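Local coordinates for protein ARF-like GTPase (Chlamydomonas reinhardtii, PDB 4M9Q) that belongs to the ADP-ribosylation factor family of P-loop small G proteins and holds phosphoaminophosphonic acid-guanylate ester together with a magnesium ion, at residues R3-A8 with E71-V76; A8-D13 with F53-G58; C109-K114 with F142-K147. All blocks are in the same frame, centred on the assembly; numbering follows the deposited sequence.

Contact 1. Residues R3-A8 with E71-V76; sequences RKITIA and EVHAIV
I7-A8 pair in parallel with A74-I75, the short axes running 41° apart: V76 N gives a sound bond to A8 O (3.0 Å), and A8 N a weak one to A74 O. One step back the regular ladder breaks. T6 O takes the N-H of H73 (2.9 Å) instead of that of A74, because the backbone of H73 leaves the extended conformation. The imidazole then does the work of the missing carbonyl: ND1 accepts the N-H of T6 at 3.0 Å, with the donor 23° out of the ring plane. With CG beside the backbone N (chi1 -67°), the ring lies back along 3-8, so the main chain and side chain of one histidine grip both backbone polar atoms of T6, its N and its O. Since ND1 is an acceptor, the ring proton probably sits on NE2, which bonds D177 of helix 157-190. Histidine suits this place, with one nitrogen for the strand and the other for the helix.

In the central sheet of this P-loop fold, strand 3-10 lies between 48-55 and 74-80, and the contact is where 74-80 joins it. I7 and A74 share the sheet face covered by helix 157-190, where A74 meets L165. The small methyl of A74 stays 4.4 Å from I7 CG1, while the branched I7 extends CG2 across to V76 CG2 (3.8 Å), apolar bulk suited to a buried layer. On the opposite face, T6 turns CB against E71 O at 3.5 Å, and its hydroxyl makes a weak hydrogen bond to E51 of strand 48-55.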
loop_
_atom_site.group_PDB
_atom_site.type_symbol
_atom_site.label_atom_id
_atom_site.label_comp_id
_atom_site.label_asym_id
_atom_site.label_seq_id
_atom_site.Cartn_x
_atom_site.Cartn_y
_atom_site.Cartn_z
ATOM N N ARG A 3 -14.636 0.929 14.089
ATOM C CA ARG A 3 -13.503 1.754 13.836
ATOM C C ARG A 3 -13.103 1.658 12.396
ATOM O O ARG A 3 -13.240 0.594 11.806
ATOM C CB ARG A 3 -12.334 1.207 14.614
ATOM C CG ARG A 3 -12.676 0.316 15.784
ATOM C CD ARG A 3 -12.467 1.035 17.090
ATOM N NE ARG A 3 -11.857 0.171 18.111
ATOM C CZ ARG A 3 -10.632 0.335 18.616
ATOM N NH1 ARG A 3 -9.853 1.323 18.207
ATOM N NH2 ARG A 3 -10.182 -0.492 19.543
ATOM N N LYS A 4 -12.550 2.756 11.871
ATOM C CA LYS A 4 -12.155 2.869 10.469
ATOM C C LYS A 4 -10.663 3.109 10.377
ATOM O O LYS A 4 -10.147 3.994 11.042
ATOM C CB LYS A 4 -12.895 4.027 9.804
ATOM C CG LYS A 4 -12.417 4.344 8.362
ATOM C CD LYS A 4 -13.475 4.101 7.281
ATOM C CE LYS A 4 -13.699 5.378 6.458
ATOM N NZ LYS A 4 -14.747 5.262 5.401
ATOM N N ILE A 5 -9.984 2.296 9.567
ATOM C CA ILE A 5 -8.588 2.486 9.149
ATOM C C ILE A 5 -8.623 2.925 7.705
ATOM O O ILE A 5 -9.426 2.420 6.953
ATOM C CB ILE A 5 -7.825 1.137 9.076
ATOM C CG1 ILE A 5 -7.357 0.684 10.435
ATOM C CG2 ILE A 5 -6.518 1.230 8.305
ATOM C CD1 ILE A 5 -6.309 -0.379 10.258
ATOM N N THR A 6 -7.697 3.767 7.276
ATOM C CA THR A 6 -7.579 4.102 5.888
ATOM C C THR A 6 -6.157 3.681 5.456
ATOM O O THR A 6 -5.182 3.874 6.201
ATOM C CB THR A 6 -7.809 5.614 5.679
ATOM O OG1 THR A 6 -9.105 5.958 6.171
ATOM C CG2 THR A 6 -7.710 6.032 4.195
ATOM N N ILE A 7 -6.057 3.120 4.257
ATOM C CA ILE A 7 -4.824 2.597 3.753
ATOM C C ILE A 7 -4.634 3.071 2.335
ATOM O O ILE A 7 -5.591 3.097 1.574
ATOM C CB ILE A 7 -4.902 1.082 3.729
ATOM C CG1 ILE A 7 -4.711 0.521 5.105
ATOM C CG2 ILE A 7 -3.824 0.463 2.895
ATOM C CD1 ILE A 7 -5.091 -0.952 5.061
ATOM N N ALA A 8 -3.408 3.445 1.976
ATOM C CA ALA A 8 -3.083 3.785 0.560
ATOM C C ALA A 8 -2.341 2.644 -0.007
ATOM O O ALA A 8 -1.424 2.138 0.598
ATOM C CB ALA A 8 -2.218 5.035 0.467
ATOM N N GLU A 71 -4.047 11.504 5.486
ATOM C CA GLU A 71 -5.297 10.840 5.887
ATOM C C GLU A 71 -5.187 9.305 6.015
ATOM O O GLU A 71 -6.169 8.637 6.238
ATOM C CB GLU A 71 -6.424 11.217 4.938
ATOM C CG GLU A 71 -6.288 10.648 3.546
ATOM C CD GLU A 71 -7.221 11.326 2.575
ATOM O OE1 GLU A 71 -6.765 12.234 1.815
ATOM O OE2 GLU A 71 -8.422 10.952 2.600
ATOM N N VAL A 72 -3.972 8.787 5.996
ATOM C CA VAL A 72 -3.752 7.352 5.926
ATOM C C VAL A 72 -3.133 6.854 7.236
ATOM O O VAL A 72 -2.335 7.550 7.851
ATOM C CB VAL A 72 -2.855 7.081 4.705
ATOM C CG1 VAL A 72 -1.493 6.575 5.116
ATOM C CG2 VAL A 72 -3.599 6.253 3.667
ATOM N N HIS A 73 -3.548 5.673 7.690
ATOM C CA HIS A 73 -3.004 5.103 8.891
ATOM C C HIS A 73 -1.845 4.222 8.569
ATOM O O HIS A 73 -1.016 3.984 9.441
ATOM C CB HIS A 73 -4.020 4.255 9.588
ATOM C CG HIS A 73 -5.180 5.021 10.147
ATOM N ND1 HIS A 73 -6.314 5.262 9.432
ATOM C CD2 HIS A 73 -5.385 5.556 11.399
ATOM C CE1 HIS A 73 -7.180 5.938 10.175
ATOM N NE2 HIS A 73 -6.617 6.117 11.392
ATOM N N ALA A 74 -1.796 3.685 7.340
ATOM C CA ALA A 74 -0.784 2.715 6.961
ATOM C C ALA A 74 -0.716 2.646 5.454
ATOM O O ALA A 74 -1.596 3.222 4.744
ATOM C CB ALA A 74 -1.112 1.344 7.521
ATOM N N ILE A 75 0.304 1.935 4.960
ATOM C CA ILE A 75 0.543 1.804 3.534
ATOM C C ILE A 75 0.652 0.339 3.169
ATOM O O ILE A 75 1.190 -0.435 3.948
ATOM C CB ILE A 75 1.862 2.490 3.163
ATOM C CG1 ILE A 75 1.617 3.984 2.978
ATOM C CG2 ILE A 75 2.494 1.844 1.916
ATOM C CD1 ILE A 75 2.649 4.642 2.086
ATOM N N VAL A 76 0.100 -0.053 2.021
ATOM C CA VAL A 76 0.485 -1.290 1.403
ATOM C C VAL A 76 1.364 -0.839 0.229
ATOM O O VAL A 76 0.895 -0.079 -0.603
ATOM C CB VAL A 76 -0.696 -2.093 0.946
ATOM C CG1 VAL A 76 -0.243 -3.324 0.181
ATOM C CG2 VAL A 76 -1.575 -2.492 2.121
#

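Contact 2. Residues A8-D13 with F53-G58; sequences ALLGLD and FDLGGG. With GNP (phosphoaminophosphonic acid-guanylate ester), chain D.
G57 and D13 come together beside the terminal phosphate of phosphoaminophosphonic acid-guanylate ester. G57 N donates to GNP O2G at 2.8 Å, though with a bent angle of 138°, and D13 packs its CA 3.6 Å from the same oxygen. Between the two residues runs a weak bond from D13 N to G57 O (3.3 Å), a carbonyl that R62 also holds. Having no side chain, G57 can press its CA to 3.6 Å from G11 O, close under the loop 11-13. The carboxylate of D13 sits between the backbone N and the carbonyl carbon (chi1 61°), with CB near G58 N. It forms a salt bridge with R86.

The sequence D54-L55-G56-G57 fits the DxxG motif of small G proteins, in the DxGG form of the ARF family, and G11 opens what is consistent with a P-loop, its carbonyl bonded to K17. Both loops leave the ends of neighbouring parallel strands. Those strands are joined by a short bond from L9 N to F53 O (2.7 Å, 169°), followed by a weak one from L55 N to L9 O. Beyond them L10 and L55 run alongside one another and meet at their CD2 methyls, apolar leucines suited to this buried layer, where L10 also packs on W65 and V97. The side chain of D54 lies on the other face, its nearest atom about 4 Å from the magnesium ion, and its OD2 bonds T18 OG1 and N39 ND2. It thus stands in a second shell behind T18, a residue of the metal site.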
loop_
_atom_site.group_PDB
_atom_site.type_symbol
_atom_site.label_atom_id
_atom_site.label_comp_id
_atom_site.label_asym_id
_atom_site.label_seq_id
_atom_site.Cartn_x
_atom_site.Cartn_y
_atom_site.Cartn_z
ATOM N N ALA A 8 -3.408 3.445 1.976
ATOM C CA ALA A 8 -3.083 3.785 0.560
ATOM C C ALA A 8 -2.341 2.644 -0.007
ATOM O O ALA A 8 -1.424 2.138 0.598
ATOM C CB ALA A 8 -2.218 5.035 0.467
ATOM N N LEU A 9 -2.716 2.237 -1.208
ATOM C CA LEU A 9 -2.068 1.098 -1.917
ATOM C C LEU A 9 -1.142 1.735 -2.933
ATOM O O LEU A 9 -1.601 2.346 -3.892
ATOM C CB LEU A 9 -3.166 0.277 -2.581
ATOM C CG LEU A 9 -3.063 -1.146 -3.113
ATOM C CD1 LEU A 9 -2.145 -2.029 -2.284
ATOM C CD2 LEU A 9 -4.462 -1.746 -3.249
ATOM N N LEU A 10 0.154 1.663 -2.685
ATOM C CA LEU A 10 1.120 2.380 -3.469
ATOM C C LEU A 10 2.116 1.395 -4.062
ATOM O O LEU A 10 2.086 0.205 -3.753
ATOM C CB LEU A 10 1.863 3.368 -2.567
ATOM C CG LEU A 10 1.037 4.417 -1.798
ATOM C CD1 LEU A 10 2.004 5.262 -1.000
ATOM C CD2 LEU A 10 0.205 5.239 -2.743
ATOM N N GLY A 11 2.988 1.909 -4.927
ATOM C CA GLY A 11 3.955 1.086 -5.664
ATOM C C GLY A 11 4.005 1.523 -7.115
ATOM O O GLY A 11 3.107 2.179 -7.574
ATOM N N LEU A 12 5.042 1.117 -7.841
ATOM C CA LEU A 12 5.259 1.609 -9.200
ATOM C C LEU A 12 4.165 1.071 -10.111
ATOM O O LEU A 12 3.494 0.066 -9.803
ATOM C CB LEU A 12 6.609 1.139 -9.749
ATOM C CG LEU A 12 7.899 1.550 -9.047
ATOM C CD1 LEU A 12 9.103 0.986 -9.797
ATOM C CD2 LEU A 12 8.017 3.068 -8.866
ATOM N N ASP A 13 4.010 1.723 -11.254
ATOM C CA ASP A 13 3.133 1.204 -12.267
ATOM C C ASP A 13 3.569 -0.228 -12.590
ATOM O O ASP A 13 4.737 -0.566 -12.547
ATOM C CB ASP A 13 3.159 2.081 -13.508
ATOM C CG ASP A 13 4.518 2.150 -14.137
ATOM O OD1 ASP A 13 5.391 2.832 -13.553
ATOM O OD2 ASP A 13 4.725 1.526 -15.208
ATOM N N PHE A 53 -7.351 3.027 -0.758
ATOM C CA PHE A 53 -7.164 3.871 -1.940
ATOM C C PHE A 53 -6.063 3.282 -2.854
ATOM O O PHE A 53 -4.909 3.235 -2.487
ATOM C CB PHE A 53 -6.799 5.256 -1.498
ATOM C CG PHE A 53 -7.942 6.002 -0.873
ATOM C CD1 PHE A 53 -7.974 6.256 0.497
ATOM C CD2 PHE A 53 -8.986 6.488 -1.666
ATOM C CE1 PHE A 53 -9.003 6.979 1.052
ATOM C CE2 PHE A 53 -10.054 7.189 -1.085
ATOM C CZ PHE A 53 -10.062 7.431 0.282
ATOM N N ASP A 54 -6.458 2.808 -4.020
ATOM C CA ASP A 54 -5.536 2.257 -4.985
ATOM C C ASP A 54 -5.137 3.373 -5.949
ATOM O O ASP A 54 -5.919 3.774 -6.777
ATOM C CB ASP A 54 -6.214 1.086 -5.693
ATOM C CG ASP A 54 -5.517 0.684 -6.993
ATOM O OD1 ASP A 54 -4.280 0.850 -7.124
ATOM O OD2 ASP A 54 -6.214 0.184 -7.904
ATOM N N LEU A 55 -3.945 3.916 -5.796
ATOM C CA LEU A 55 -3.502 5.046 -6.578
ATOM C C LEU A 55 -2.687 4.566 -7.753
ATOM O O LEU A 55 -1.938 3.603 -7.633
ATOM C CB LEU A 55 -2.626 5.943 -5.720
ATOM C CG LEU A 55 -3.339 6.931 -4.798
ATOM C CD1 LEU A 55 -4.814 6.578 -4.551
ATOM C CD2 LEU A 55 -2.588 7.111 -3.497
ATOM N N GLY A 56 -2.783 5.253 -8.874
ATOM C CA GLY A 56 -1.939 4.925 -10.019
ATOM C C GLY A 56 -0.481 5.105 -9.686
ATOM O O GLY A 56 -0.145 5.997 -8.908
ATOM N N GLY A 57 0.385 4.276 -10.283
ATOM C CA GLY A 57 1.804 4.369 -10.057
ATOM C C GLY A 57 2.650 4.918 -11.181
ATOM O O GLY A 57 3.844 5.043 -11.015
ATOM N N GLY A 58 2.073 5.251 -12.330
ATOM C CA GLY A 58 2.827 5.855 -13.425
ATOM C C GLY A 58 3.557 7.099 -12.988
ATOM O O GLY A 58 3.082 7.811 -12.103
HETATM P PG GNP D . -0.849 1.129 -12.283
HETATM O O1G GNP D . -2.464 1.144 -12.155
HETATM O O2G GNP D . -0.166 1.598 -10.952
HETATM O O3G GNP D . -0.492 1.929 -13.549
HETATM N N3B GNP D . -0.391 -0.503 -12.400
HETATM P PB GNP D . -0.963 -1.569 -11.220
HETATM O O1B GNP D . -2.452 -1.201 -10.715
HETATM O O2B GNP D . 0.057 -1.561 -10.116
HETATM O O3A GNP D . -0.889 -2.950 -12.003
HETATM P PA GNP D . -2.078 -3.950 -12.342
HETATM O O1A GNP D . -2.815 -3.190 -13.375
HETATM O O2A GNP D . -2.692 -4.374 -11.054
HETATM O "O5'" GNP D . -1.208 -5.140 -12.958
HETATM C "C5'" GNP D . -0.223 -4.845 -13.977
HETATM C "C4'" GNP D . -0.015 -6.074 -14.900
HETATM O "O4'" GNP D . 0.514 -7.119 -14.070
HETATM C "C3'" GNP D . -1.305 -6.683 -15.430
HETATM O "O3'" GNP D . -1.101 -7.481 -16.594
HETATM C "C2'" GNP D . -1.680 -7.686 -14.393
HETATM O "O2'" GNP D . -2.481 -8.736 -14.848
HETATM C "C1'" GNP D . -0.335 -8.252 -14.062
HETATM N N9 GNP D . -0.226 -8.941 -12.773
HETATM C C8 GNP D . -0.650 -8.453 -11.609
HETATM N N7 GNP D . -0.344 -9.290 -10.608
HETATM C C5 GNP D . 0.272 -10.349 -11.143
HETATM C C6 GNP D . 0.819 -11.601 -10.592
HETATM O O6 GNP D . 0.758 -11.865 -9.377
HETATM N N1 GNP D . 1.392 -12.429 -11.439
HETATM C C2 GNP D . 1.483 -12.175 -12.782
HETATM N N2 GNP D . 2.072 -13.106 -13.536
HETATM N N3 GNP D . 1.002 -11.048 -13.371
HETATM C C4 GNP D . 0.357 -10.124 -12.583
#

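Contact 3. Residues C109-K114 with F142-K147; sequences CIFANK and FPCTAK. With GNP (phosphoaminophosphonic acid-guanylate ester), chain D.
F142, C144 and N113 carry the join between strands 108-113 and 139-143, the two parallel strands of a beta-alpha-beta unit whose crossover includes helix 123-129. N113-K114 begins the NKxD motif of small G proteins, completed by D116. Both backbone polar atoms of F142 are bonded to 109-114: its N meets I110 O almost head-on (2.8 Å, 173° at the carbonyl), and its O receives A112 N from above the carbonyl plane. Its CB rests on F111 CD1, while CD1 of its ring touches C109 SG at 3.7 Å, an oblique sulfur-aromatic contact.

C144 continues the ladder, its N bonding A112 O at 3.1 Å. With SG between the backbone N and the carbonyl carbon (chi1 66°), the thiol turns in against F111 CB at 3.8 Å and stands oblique to the F111 ring, a second sulfur-aromatic contact; a compact, weakly polar group suits this buried spot.

N113 ties the strand ends together beside the ligand base. With CG anti to the backbone N (chi1 -168°), its amide reaches across: OD1 accepts A146 N in the carbonyl plane at 3.0 Å, and ND2 bonds A15 O. An asparagine offers both roles. K114, whose NZ is salt-bridged to D80, and K147 lay their aliphatic chains over opposite faces of the ligand base, while K147 N donates to GNP O6 at 3.2 Å.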
loop_
_atom_site.group_PDB
_atom_site.type_symbol
_atom_site.label_atom_id
_atom_site.label_comp_id
_atom_site.label_asym_id
_atom_site.label_seq_id
_atom_site.Cartn_x
_atom_site.Cartn_y
_atom_site.Cartn_z
ATOM N N CYS A 109 3.082 -2.490 4.707
ATOM C CA CYS A 109 3.009 -3.867 4.337
ATOM C C CYS A 109 3.538 -3.934 2.896
ATOM O O CYS A 109 2.998 -3.320 2.021
ATOM C CB CYS A 109 1.578 -4.320 4.423
ATOM S SG CYS A 109 1.329 -5.932 3.719
ATOM N N ILE A 110 4.647 -4.617 2.684
ATOM C CA ILE A 110 5.267 -4.657 1.398
ATOM C C ILE A 110 4.942 -5.995 0.779
ATOM O O ILE A 110 5.257 -7.044 1.347
ATOM C CB ILE A 110 6.794 -4.487 1.524
ATOM C CG1 ILE A 110 7.099 -3.124 2.184
ATOM C CG2 ILE A 110 7.468 -4.590 0.149
ATOM C CD1 ILE A 110 8.401 -3.033 2.929
ATOM N N PHE A 111 4.279 -5.980 -0.368
ATOM C CA PHE A 111 3.985 -7.226 -1.050
ATOM C C PHE A 111 4.979 -7.458 -2.167
ATOM O O PHE A 111 5.112 -6.671 -3.075
ATOM C CB PHE A 111 2.580 -7.198 -1.608
ATOM C CG PHE A 111 1.507 -7.435 -0.585
ATOM C CD1 PHE A 111 1.422 -8.616 0.033
ATOM C CD2 PHE A 111 0.548 -6.487 -0.325
ATOM C CE1 PHE A 111 0.413 -8.868 0.951
ATOM C CE2 PHE A 111 -0.489 -6.719 0.573
ATOM C CZ PHE A 111 -0.546 -7.903 1.231
ATOM N N ALA A 112 5.714 -8.546 -2.078
ATOM C CA ALA A 112 6.659 -8.920 -3.138
ATOM C C ALA A 112 5.841 -9.713 -4.141
ATOM O O ALA A 112 5.780 -10.938 -4.067
ATOM C CB ALA A 112 7.802 -9.783 -2.589
ATOM N N ASN A 113 5.198 -9.005 -5.048
ATOM C CA ASN A 113 4.186 -9.594 -5.925
ATOM C C ASN A 113 4.752 -10.370 -7.140
ATOM O O ASN A 113 5.919 -10.266 -7.500
ATOM C CB ASN A 113 3.225 -8.502 -6.381
ATOM C CG ASN A 113 1.995 -9.055 -7.050
ATOM O OD1 ASN A 113 1.458 -10.110 -6.646
ATOM N ND2 ASN A 113 1.546 -8.378 -8.092
ATOM N N LYS A 114 3.907 -11.187 -7.739
ATOM C CA LYS A 114 4.236 -11.905 -9.001
ATOM C C LYS A 114 5.173 -13.097 -8.764
ATOM O O LYS A 114 6.046 -13.359 -9.559
ATOM C CB LYS A 114 4.815 -10.930 -10.040
ATOM C CG LYS A 114 3.935 -9.678 -10.296
ATOM C CD LYS A 114 4.103 -9.146 -11.722
ATOM C CE LYS A 114 3.446 -7.807 -11.944
ATOM N NZ LYS A 114 3.834 -7.140 -13.227
ATOM N N PHE A 142 5.888 -9.588 2.346
ATOM C CA PHE A 142 5.124 -10.790 2.124
ATOM C C PHE A 142 5.144 -11.088 0.650
ATOM O O PHE A 142 4.679 -10.294 -0.145
ATOM C CB PHE A 142 3.679 -10.563 2.506
ATOM C CG PHE A 142 3.486 -10.230 3.952
ATOM C CD1 PHE A 142 3.422 -8.912 4.368
ATOM C CD2 PHE A 142 3.318 -11.230 4.883
ATOM C CE1 PHE A 142 3.222 -8.598 5.686
ATOM C CE2 PHE A 142 3.141 -10.924 6.211
ATOM C CZ PHE A 142 3.109 -9.608 6.611
ATOM N N PRO A 143 5.703 -12.239 0.272
ATOM C CA PRO A 143 5.590 -12.637 -1.093
ATOM C C PRO A 143 4.168 -13.043 -1.430
ATOM O O PRO A 143 3.501 -13.642 -0.600
ATOM C CB PRO A 143 6.528 -13.847 -1.197
ATOM C CG PRO A 143 7.008 -14.145 0.162
ATOM C CD PRO A 143 6.521 -13.120 1.100
ATOM N N CYS A 144 3.715 -12.790 -2.664
ATOM C CA CYS A 144 2.353 -13.117 -3.025
ATOM C C CYS A 144 2.184 -13.186 -4.519
ATOM O O CYS A 144 3.098 -12.887 -5.306
ATOM C CB CYS A 144 1.394 -12.066 -2.478
ATOM S SG CYS A 144 1.657 -10.477 -3.271
ATOM N N THR A 145 0.976 -13.591 -4.905
ATOM C CA THR A 145 0.564 -13.696 -6.305
ATOM C C THR A 145 -0.847 -13.164 -6.406
ATOM O O THR A 145 -1.819 -13.837 -6.117
ATOM C CB THR A 145 0.638 -15.177 -6.731
ATOM O OG1 THR A 145 1.967 -15.600 -6.493
ATOM C CG2 THR A 145 0.284 -15.385 -8.193
ATOM N N ALA A 146 -0.934 -11.902 -6.734
ATOM C CA ALA A 146 -2.189 -11.184 -6.807
ATOM C C ALA A 146 -3.014 -11.783 -7.943
ATOM O O ALA A 146 -4.222 -11.684 -7.918
ATOM C CB ALA A 146 -1.915 -9.701 -7.074
ATOM N N LYS A 147 -2.375 -12.350 -8.952
ATOM C CA LYS A 147 -3.088 -12.962 -10.071
ATOM C C LYS A 147 -2.882 -14.467 -10.085
ATOM O O LYS A 147 -2.058 -14.975 -10.847
ATOM C CB LYS A 147 -2.613 -12.364 -11.413
ATOM C CG LYS A 147 -3.544 -12.644 -12.592
ATOM C CD LYS A 147 -2.940 -12.224 -13.925
ATOM C CE LYS A 147 -3.783 -12.677 -15.125
ATOM N NZ LYS A 147 -3.024 -13.490 -16.135
HETATM P PG GNP D . -0.849 1.129 -12.283
HETATM O O1G GNP D . -2.464 1.144 -12.155
HETATM O O2G GNP D . -0.166 1.598 -10.952
HETATM O O3G GNP D . -0.492 1.929 -13.549
HETATM N N3B GNP D . -0.391 -0.503 -12.400
HETATM P PB GNP D . -0.963 -1.569 -11.220
HETATM O O1B GNP D . -2.452 -1.201 -10.715
HETATM O O2B GNP D . 0.057 -1.561 -10.116
HETATM O O3A GNP D . -0.889 -2.950 -12.003
HETATM P PA GNP D . -2.078 -3.950 -12.342
HETATM O O1A GNP D . -2.815 -3.190 -13.375
HETATM O O2A GNP D . -2.692 -4.374 -11.054
HETATM O "O5'" GNP D . -1.208 -5.140 -12.958
HETATM C "C5'" GNP D . -0.223 -4.845 -13.977
HETATM C "C4'" GNP D . -0.015 -6.074 -14.900
HETATM O "O4'" GNP D . 0.514 -7.119 -14.070
HETATM C "C3'" GNP D . -1.305 -6.683 -15.430
HETATM O "O3'" GNP D . -1.101 -7.481 -16.594
HETATM C "C2'" GNP D . -1.680 -7.686 -14.393
HETATM O "O2'" GNP D . -2.481 -8.736 -14.848
HETATM C "C1'" GNP D . -0.335 -8.252 -14.062
HETATM N N9 GNP D . -0.226 -8.941 -12.773
HETATM C C8 GNP D . -0.650 -8.453 -11.609
HETATM N N7 GNP D . -0.344 -9.290 -10.608
HETATM C C5 GNP D . 0.272 -10.349 -11.143
HETATM C C6 GNP D . 0.819 -11.601 -10.592
HETATM O O6 GNP D . 0.758 -11.865 -9.377
HETATM N N1 GNP D . 1.392 -12.429 -11.439
HETATM C C2 GNP D . 1.483 -12.175 -12.782
HETATM N N2 GNP D . 2.072 -13.106 -13.536
HETATM N N3 GNP D . 1.002 -11.048 -13.371
HETATM C C4 GNP D . 0.357 -10.124 -12.583
#

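All three contacts lie in one mixed sheet, in which strands 48-55, 3-10, 74-80, 108-113 and 139-143 are successive neighbours. Contacts 1 and 2 share A8 and use opposite edges of strand 3-10, their centres 14 Å apart; V76 O probably bonds L10 N between them. Contact 1 meets contact 3 where I75 O probably bonds C109 N, the centres being 19 Å apart. Along the chain, contact 2 falls within the span that contact 1 closes, and contact 3 follows both. Contacts 2 and 3, 14 Å apart, do not touch, yet both reach the bound ligand: one at its terminal phosphate, the other at its base.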